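PDB 3K4H: putative transcriptional regulator from Bacillus cytotoxicus NVH 391-98, which probably regulates transcription as a LacI-family regulator, binding a glucose-containing sugar in the cleft of its periplasmic-binding-protein-like part. Local coordinates for residues Q86-K100 with R104-Y116. Sequence-based numbering, arbitrary orientation.
Sequences QYLHEQNFPFVLIGK and RKDEITYVDNDNY. With GLC (alpha-D-glucopyranose), chain C.
Lys-100 and Tyr-110 lie side by side where two parallel strands, 95-98 and 110-112, run out toward the sugar. CA of Lys-100 sits over one face of the Tyr-110 ring, 4.2 Å from its centroid, a CH-pi contact, while CG of Lys-100 passes near the phenol oxygen. With chi1 at 74°, Tyr-110 tucks its CG between its own backbone N and carbonyl carbon, which keeps the ring against the chain at Gly-99 and Lys-100. CB of Tyr-110 also packs on CB of Leu-97, its partner in the parallel bridge.

The second large patch is Arg-104. Its chain, extended from CG to NE, reaches helix 83-90 and brings CZ over one face of the His-89 ring, toward its rim, with the guanidinium plane tilted 47° from the ring, so the groups are not stacked flat. OE1 of Gln-86 approaches the same guanidinium. Between the two patches, CG2 of Ile-108 touches CE2 of Phe-95 and CG of Leu-97.

Three backbone hydrogen bonds join the strands: Leu-97 N to Thr-109 O (3.0 Å), Val-111 N to Leu-97 O (2.8 Å) and Gly-99 N to Val-111 O (2.7 Å). At the C-terminal ends of the two strands, Ile-98 O accepts from glucose O3 (2.6 Å) and Asp-112 OD1 from glucose O4 (3.0 Å). Asn-115 ND2 donates to glucose O6 (3.1 Å), while the approach of Asn-113 OD1 to O6 is too short to be trusted in detail. This pocket at the carboxyl ends of parallel strands is characteristic of the periplasmic-binding-protein fold.

The amine of Lys-100 is salt-bridged to Asp-148. Strand 95-98 pairs on its other edge with 72-75, and 110-112 with 271-273; helix 247-264 covers Val-96 and Ile-98, while Leu-88 and Phe-93 pack on helix 54-66.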
loop_
_atom_site.group_PDB
_atom_site.type_symbol
_atom_site.label_atom_id
_atom_site.label_comp_id
_atom_site.label_asym_id
_atom_site.label_seq_id
_atom_site.Cartn_x
_atom_site.Cartn_y
_atom_site.Cartn_z
ATOM N N GLN A 86 -21.248 -1.266 9.274
ATOM C CA GLN A 86 -22.264 -2.322 9.116
ATOM C C GLN A 86 -23.537 -1.695 8.587
ATOM O O GLN A 86 -24.189 -2.256 7.713
ATOM C CB GLN A 86 -22.565 -3.111 10.415
ATOM C CG GLN A 86 -21.956 -4.539 10.536
ATOM C CD GLN A 86 -22.181 -5.475 9.303
ATOM O OE1 GLN A 86 -21.219 -5.831 8.594
ATOM N NE2 GLN A 86 -23.441 -5.881 9.062
ATOM N N TYR A 87 -23.867 -0.514 9.094
ATOM C CA TYR A 87 -25.091 0.139 8.722
ATOM C C TYR A 87 -25.057 0.558 7.275
ATOM O O TYR A 87 -25.976 0.234 6.511
ATOM C CB TYR A 87 -25.380 1.352 9.607
ATOM C CG TYR A 87 -26.601 2.122 9.149
ATOM C CD1 TYR A 87 -26.468 3.280 8.383
ATOM C CD2 TYR A 87 -27.896 1.666 9.443
ATOM C CE1 TYR A 87 -27.600 3.977 7.934
ATOM C CE2 TYR A 87 -29.026 2.355 9.005
ATOM C CZ TYR A 87 -28.875 3.511 8.253
ATOM O OH TYR A 87 -29.977 4.209 7.805
ATOM N N LEU A 88 -24.008 1.283 6.903
ATOM C CA LEU A 88 -23.916 1.846 5.571
ATOM C C LEU A 88 -23.807 0.737 4.548
ATOM O O LEU A 88 -24.381 0.838 3.465
ATOM C CB LEU A 88 -22.734 2.811 5.451
ATOM C CG LEU A 88 -22.703 4.086 6.304
ATOM C CD1 LEU A 88 -21.454 4.862 5.988
ATOM C CD2 LEU A 88 -23.935 4.957 6.074
ATOM N N HIS A 89 -23.084 -0.326 4.893
ATOM C CA HIS A 89 -22.941 -1.457 3.977
ATOM C C HIS A 89 -24.272 -2.140 3.705
ATOM O O HIS A 89 -24.607 -2.407 2.557
ATOM C CB HIS A 89 -21.915 -2.474 4.469
ATOM C CG HIS A 89 -21.864 -3.715 3.634
ATOM N ND1 HIS A 89 -21.321 -3.735 2.364
ATOM C CD2 HIS A 89 -22.301 -4.977 3.879
ATOM C CE1 HIS A 89 -21.424 -4.958 1.866
ATOM N NE2 HIS A 89 -22.008 -5.731 2.768
ATOM N N GLU A 90 -25.031 -2.400 4.764
ATOM C CA GLU A 90 -26.394 -2.934 4.648
ATOM C C GLU A 90 -27.430 -2.041 3.921
ATOM O O GLU A 90 -28.316 -2.550 3.256
ATOM C CB GLU A 90 -26.916 -3.293 6.034
ATOM C CG GLU A 90 -26.270 -4.522 6.632
ATOM C CD GLU A 90 -26.598 -5.774 5.858
ATOM O OE1 GLU A 90 -25.647 -6.490 5.463
ATOM O OE2 GLU A 90 -27.805 -6.029 5.631
ATOM N N GLN A 91 -27.342 -0.721 4.065
ATOM C CA GLN A 91 -28.317 0.151 3.425
ATOM C C GLN A 91 -27.857 0.458 2.007
ATOM O O GLN A 91 -28.499 1.224 1.276
ATOM C CB GLN A 91 -28.573 1.431 4.237
ATOM C CG GLN A 91 -29.212 1.254 5.643
ATOM C CD GLN A 91 -30.368 0.237 5.713
ATOM O OE1 GLN A 91 -31.553 0.595 5.693
ATOM N NE2 GLN A 91 -30.018 -1.036 5.816
ATOM N N ASN A 92 -26.756 -0.175 1.621
ATOM C CA ASN A 92 -26.101 0.097 0.352
ATOM C C ASN A 92 -25.834 1.591 0.103
ATOM O O ASN A 92 -26.003 2.070 -1.009
ATOM C CB ASN A 92 -26.933 -0.482 -0.789
ATOM C CG ASN A 92 -26.086 -1.156 -1.838
ATOM O OD1 ASN A 92 -26.194 -2.362 -2.028
ATOM N ND2 ASN A 92 -25.231 -0.395 -2.515
ATOM N N PHE A 93 -25.414 2.322 1.136
ATOM C CA PHE A 93 -25.167 3.763 1.029
ATOM C C PHE A 93 -23.738 4.025 0.587
ATOM O O PHE A 93 -22.829 3.356 1.088
ATOM C CB PHE A 93 -25.433 4.454 2.368
ATOM C CG PHE A 93 -25.545 5.934 2.252
ATOM C CD1 PHE A 93 -24.435 6.750 2.492
ATOM C CD2 PHE A 93 -26.745 6.519 1.858
ATOM C CE1 PHE A 93 -24.526 8.134 2.352
ATOM C CE2 PHE A 93 -26.856 7.885 1.710
ATOM C CZ PHE A 93 -25.747 8.706 1.958
ATOM N N PRO A 94 -23.514 4.995 -0.335
ATOM C CA PRO A 94 -22.134 5.207 -0.795
ATOM C C PRO A 94 -21.253 5.843 0.268
ATOM O O PRO A 94 -21.582 6.901 0.787
ATOM C CB PRO A 94 -22.279 6.160 -2.000
ATOM C CG PRO A 94 -23.690 6.442 -2.155
ATOM C CD PRO A 94 -24.437 5.970 -0.931
ATOM N N PHE A 95 -20.137 5.200 0.595
ATOM C CA PHE A 95 -19.198 5.758 1.553
ATOM C C PHE A 95 -17.748 5.398 1.260
ATOM O O PHE A 95 -17.454 4.476 0.503
ATOM C CB PHE A 95 -19.550 5.312 2.959
ATOM C CG PHE A 95 -19.136 3.903 3.258
ATOM C CD1 PHE A 95 -19.996 2.837 2.981
ATOM C CD2 PHE A 95 -17.883 3.638 3.816
ATOM C CE1 PHE A 95 -19.614 1.540 3.247
ATOM C CE2 PHE A 95 -17.498 2.343 4.088
ATOM C CZ PHE A 95 -18.365 1.284 3.797
ATOM N N VAL A 96 -16.839 6.116 1.922
ATOM C CA VAL A 96 -15.400 5.947 1.711
ATOM C C VAL A 96 -14.667 6.019 3.047
ATOM O O VAL A 96 -15.042 6.828 3.909
ATOM C CB VAL A 96 -14.874 7.063 0.777
ATOM C CG1 VAL A 96 -13.409 7.340 1.044
ATOM C CG2 VAL A 96 -15.091 6.700 -0.676
ATOM N N LEU A 97 -13.637 5.196 3.219
ATOM C CA LEU A 97 -12.800 5.249 4.434
ATOM C C LEU A 97 -11.537 6.103 4.305
ATOM O O LEU A 97 -10.925 6.160 3.225
ATOM C CB LEU A 97 -12.363 3.851 4.871
ATOM C CG LEU A 97 -13.166 2.985 5.832
ATOM C CD1 LEU A 97 -12.305 1.879 6.374
ATOM C CD2 LEU A 97 -13.594 3.815 6.980
ATOM N N ILE A 98 -11.136 6.748 5.406
ATOM C CA ILE A 98 -9.754 7.251 5.536
ATOM C C ILE A 98 -9.081 6.336 6.554
ATOM O O ILE A 98 -9.233 6.521 7.751
ATOM C CB ILE A 98 -9.669 8.762 5.976
ATOM C CG1 ILE A 98 -10.495 9.686 5.049
ATOM C CG2 ILE A 98 -8.194 9.222 6.098
ATOM C CD1 ILE A 98 -9.951 11.130 4.933
ATOM N N GLY A 99 -8.382 5.321 6.076
ATOM C CA GLY A 99 -7.852 4.236 6.923
ATOM C C GLY A 99 -8.185 2.862 6.351
ATOM O O GLY A 99 -9.177 2.699 5.641
ATOM N N LYS A 100 -7.347 1.871 6.643
ATOM C CA LYS A 100 -7.598 0.488 6.266
ATOM C C LYS A 100 -8.835 -0.065 6.977
ATOM O O LYS A 100 -9.035 0.179 8.167
ATOM C CB LYS A 100 -6.407 -0.338 6.670
ATOM C CG LYS A 100 -6.075 -1.462 5.752
ATOM C CD LYS A 100 -4.725 -2.060 6.126
ATOM C CE LYS A 100 -4.814 -2.854 7.408
ATOM N NZ LYS A 100 -3.498 -3.449 7.689
ATOM N N ARG A 104 -12.750 -7.061 4.264
ATOM C CA ARG A 104 -13.478 -6.671 3.048
ATOM C C ARG A 104 -12.762 -5.588 2.248
ATOM O O ARG A 104 -13.417 -4.755 1.601
ATOM C CB ARG A 104 -14.886 -6.162 3.368
ATOM C CG ARG A 104 -15.826 -7.100 4.060
ATOM C CD ARG A 104 -16.949 -6.243 4.607
ATOM N NE ARG A 104 -18.231 -6.939 4.705
ATOM C CZ ARG A 104 -19.316 -6.432 5.296
ATOM N NH1 ARG A 104 -19.275 -5.216 5.855
ATOM N NH2 ARG A 104 -20.439 -7.147 5.339
ATOM N N LYS A 105 -11.430 -5.583 2.300
ATOM C CA LYS A 105 -10.628 -4.662 1.482
ATOM C C LYS A 105 -11.163 -4.594 0.051
ATOM O O LYS A 105 -11.231 -3.521 -0.539
ATOM C CB LYS A 105 -9.144 -5.068 1.463
ATOM C CG LYS A 105 -8.221 -4.252 2.370
ATOM C CD LYS A 105 -8.226 -4.733 3.825
ATOM C CE LYS A 105 -7.740 -6.178 3.981
ATOM N NZ LYS A 105 -6.485 -6.502 3.222
ATOM N N ASP A 106 -11.543 -5.754 -0.486
ATOM C CA ASP A 106 -12.147 -5.864 -1.813
ATOM C C ASP A 106 -13.448 -5.076 -1.981
ATOM O O ASP A 106 -13.685 -4.532 -3.057
ATOM C CB ASP A 106 -12.326 -7.336 -2.245
ATOM C CG ASP A 106 -12.970 -8.223 -1.161
ATOM O OD1 ASP A 106 -13.339 -9.378 -1.481
ATOM O OD2 ASP A 106 -13.101 -7.795 0.007
ATOM N N GLU A 107 -14.269 -4.989 -0.934
ATOM C CA GLU A 107 -15.596 -4.348 -1.032
ATOM C C GLU A 107 -15.630 -2.837 -0.739
ATOM O O GLU A 107 -16.467 -2.112 -1.286
ATOM C CB GLU A 107 -16.613 -5.073 -0.137
ATOM C CG GLU A 107 -17.235 -6.314 -0.761
ATOM C CD GLU A 107 -17.721 -7.323 0.278
ATOM O OE1 GLU A 107 -18.956 -7.409 0.480
ATOM O OE2 GLU A 107 -16.877 -8.027 0.891
ATOM N N ILE A 108 -14.730 -2.376 0.130
ATOM C CA ILE A 108 -14.731 -0.992 0.606
ATOM C C ILE A 108 -13.676 -0.144 -0.098
ATOM O O ILE A 108 -12.528 -0.589 -0.246
ATOM C CB ILE A 108 -14.463 -0.960 2.115
ATOM C CG1 ILE A 108 -15.507 -1.797 2.853
ATOM C CG2 ILE A 108 -14.427 0.484 2.657
ATOM C CD1 ILE A 108 -15.012 -2.360 4.194
ATOM N N THR A 109 -13.993 1.094 -0.416
ATOM C CA THR A 109 -13.005 1.989 -0.991
ATOM C C THR A 109 -12.406 2.878 0.061
ATOM O O THR A 109 -13.096 3.528 0.761
ATOM C CB THR A 109 -13.628 2.897 -1.963
ATOM O OG1 THR A 109 -14.480 2.135 -2.794
ATOM C CG2 THR A 109 -12.602 3.498 -2.792
ATOM N N TYR A 110 -11.103 2.890 0.172
ATOM C CA TYR A 110 -10.476 3.608 1.220
ATOM C C TYR A 110 -9.220 4.318 0.824
ATOM O O TYR A 110 -8.645 3.988 -0.139
ATOM C CB TYR A 110 -10.272 2.686 2.389
ATOM C CG TYR A 110 -9.193 1.703 2.228
ATOM C CD1 TYR A 110 -7.913 2.043 2.482
ATOM C CD2 TYR A 110 -9.454 0.421 1.868
ATOM C CE1 TYR A 110 -6.938 1.167 2.358
ATOM C CE2 TYR A 110 -8.473 -0.468 1.736
ATOM C CZ TYR A 110 -7.211 -0.091 1.981
ATOM O OH TYR A 110 -6.197 -0.984 1.857
ATOM N N VAL A 111 -8.848 5.338 1.574
ATOM C CA VAL A 111 -7.642 6.112 1.382
ATOM C C VAL A 111 -6.766 5.971 2.600
ATOM O O VAL A 111 -7.249 5.971 3.668
ATOM C CB VAL A 111 -7.965 7.536 1.211
ATOM C CG1 VAL A 111 -6.789 8.250 0.874
ATOM C CG2 VAL A 111 -8.901 7.683 0.157
ATOM N N ASP A 112 -5.486 5.737 2.438
ATOM C CA ASP A 112 -4.649 5.486 3.580
ATOM C C ASP A 112 -3.231 5.765 3.277
ATOM O O ASP A 112 -2.920 6.020 2.192
ATOM C CB ASP A 112 -4.809 4.057 4.004
ATOM C CG ASP A 112 -4.343 3.805 5.372
ATOM O OD1 ASP A 112 -4.190 4.738 6.123
ATOM O OD2 ASP A 112 -4.136 2.661 5.706
ATOM N N ASN A 113 -2.382 5.805 4.271
ATOM C CA ASN A 113 -0.966 5.774 4.048
ATOM C C ASN A 113 -0.491 4.377 4.288
ATOM O O ASN A 113 -1.146 3.640 4.919
ATOM C CB ASN A 113 -0.224 6.616 5.030
ATOM C CG ASN A 113 -0.808 7.912 5.230
ATOM O OD1 ASN A 113 -1.533 8.115 6.145
ATOM N ND2 ASN A 113 -0.423 8.835 4.441
ATOM N N ASP A 114 0.660 3.999 3.795
ATOM C CA ASP A 114 1.152 2.662 4.085
ATOM C C ASP A 114 1.775 2.673 5.467
ATOM O O ASP A 114 3.014 2.652 5.620
ATOM C CB ASP A 114 2.165 2.208 3.046
ATOM C CG ASP A 114 2.620 0.784 3.260
ATOM O OD1 ASP A 114 3.455 0.321 2.475
ATOM O OD2 ASP A 114 2.160 0.129 4.220
ATOM N N ASN A 115 0.903 2.736 6.469
ATOM C CA ASN A 115 1.281 2.848 7.853
ATOM C C ASN A 115 2.180 1.720 8.334
ATOM O O ASN A 115 3.073 1.941 9.148
ATOM C CB ASN A 115 0.025 2.901 8.687
ATOM C CG ASN A 115 -0.576 4.264 8.700
ATOM O OD1 ASN A 115 0.144 5.249 8.878
ATOM N ND2 ASN A 115 -1.891 4.352 8.494
ATOM N N TYR A 116 1.953 0.513 7.820
ATOM C CA TYR A 116 2.803 -0.605 8.173
ATOM C C TYR A 116 4.236 -0.278 7.817
ATOM O O TYR A 116 5.124 -0.372 8.669
ATOM C CB TYR A 116 2.369 -1.888 7.482
ATOM C CG TYR A 116 3.267 -3.044 7.809
ATOM C CD1 TYR A 116 3.043 -3.831 8.930
ATOM C CD2 TYR A 116 4.371 -3.333 7.009
ATOM C CE1 TYR A 116 3.895 -4.894 9.220
ATOM C CE2 TYR A 116 5.210 -4.365 7.293
ATOM C CZ TYR A 116 4.969 -5.138 8.392
ATOM O OH TYR A 116 5.828 -6.161 8.651
HETATM C C1 GLC C . -6.412 8.997 10.149
HETATM C C2 GLC C . -7.535 7.996 9.978
HETATM C C3 GLC C . -6.891 6.621 9.928
HETATM C C4 GLC C . -5.880 6.538 8.770
HETATM C C5 GLC C . -4.885 7.672 8.849
HETATM C C6 GLC C . -4.026 7.653 7.608
HETATM O O2 GLC C . -8.398 8.092 11.088
HETATM O O3 GLC C . -7.939 5.679 9.888
HETATM O O4 GLC C . -5.054 5.423 8.886
HETATM O O5 GLC C . -5.538 8.923 9.029
HETATM O O6 GLC C . -2.751 7.246 8.028
#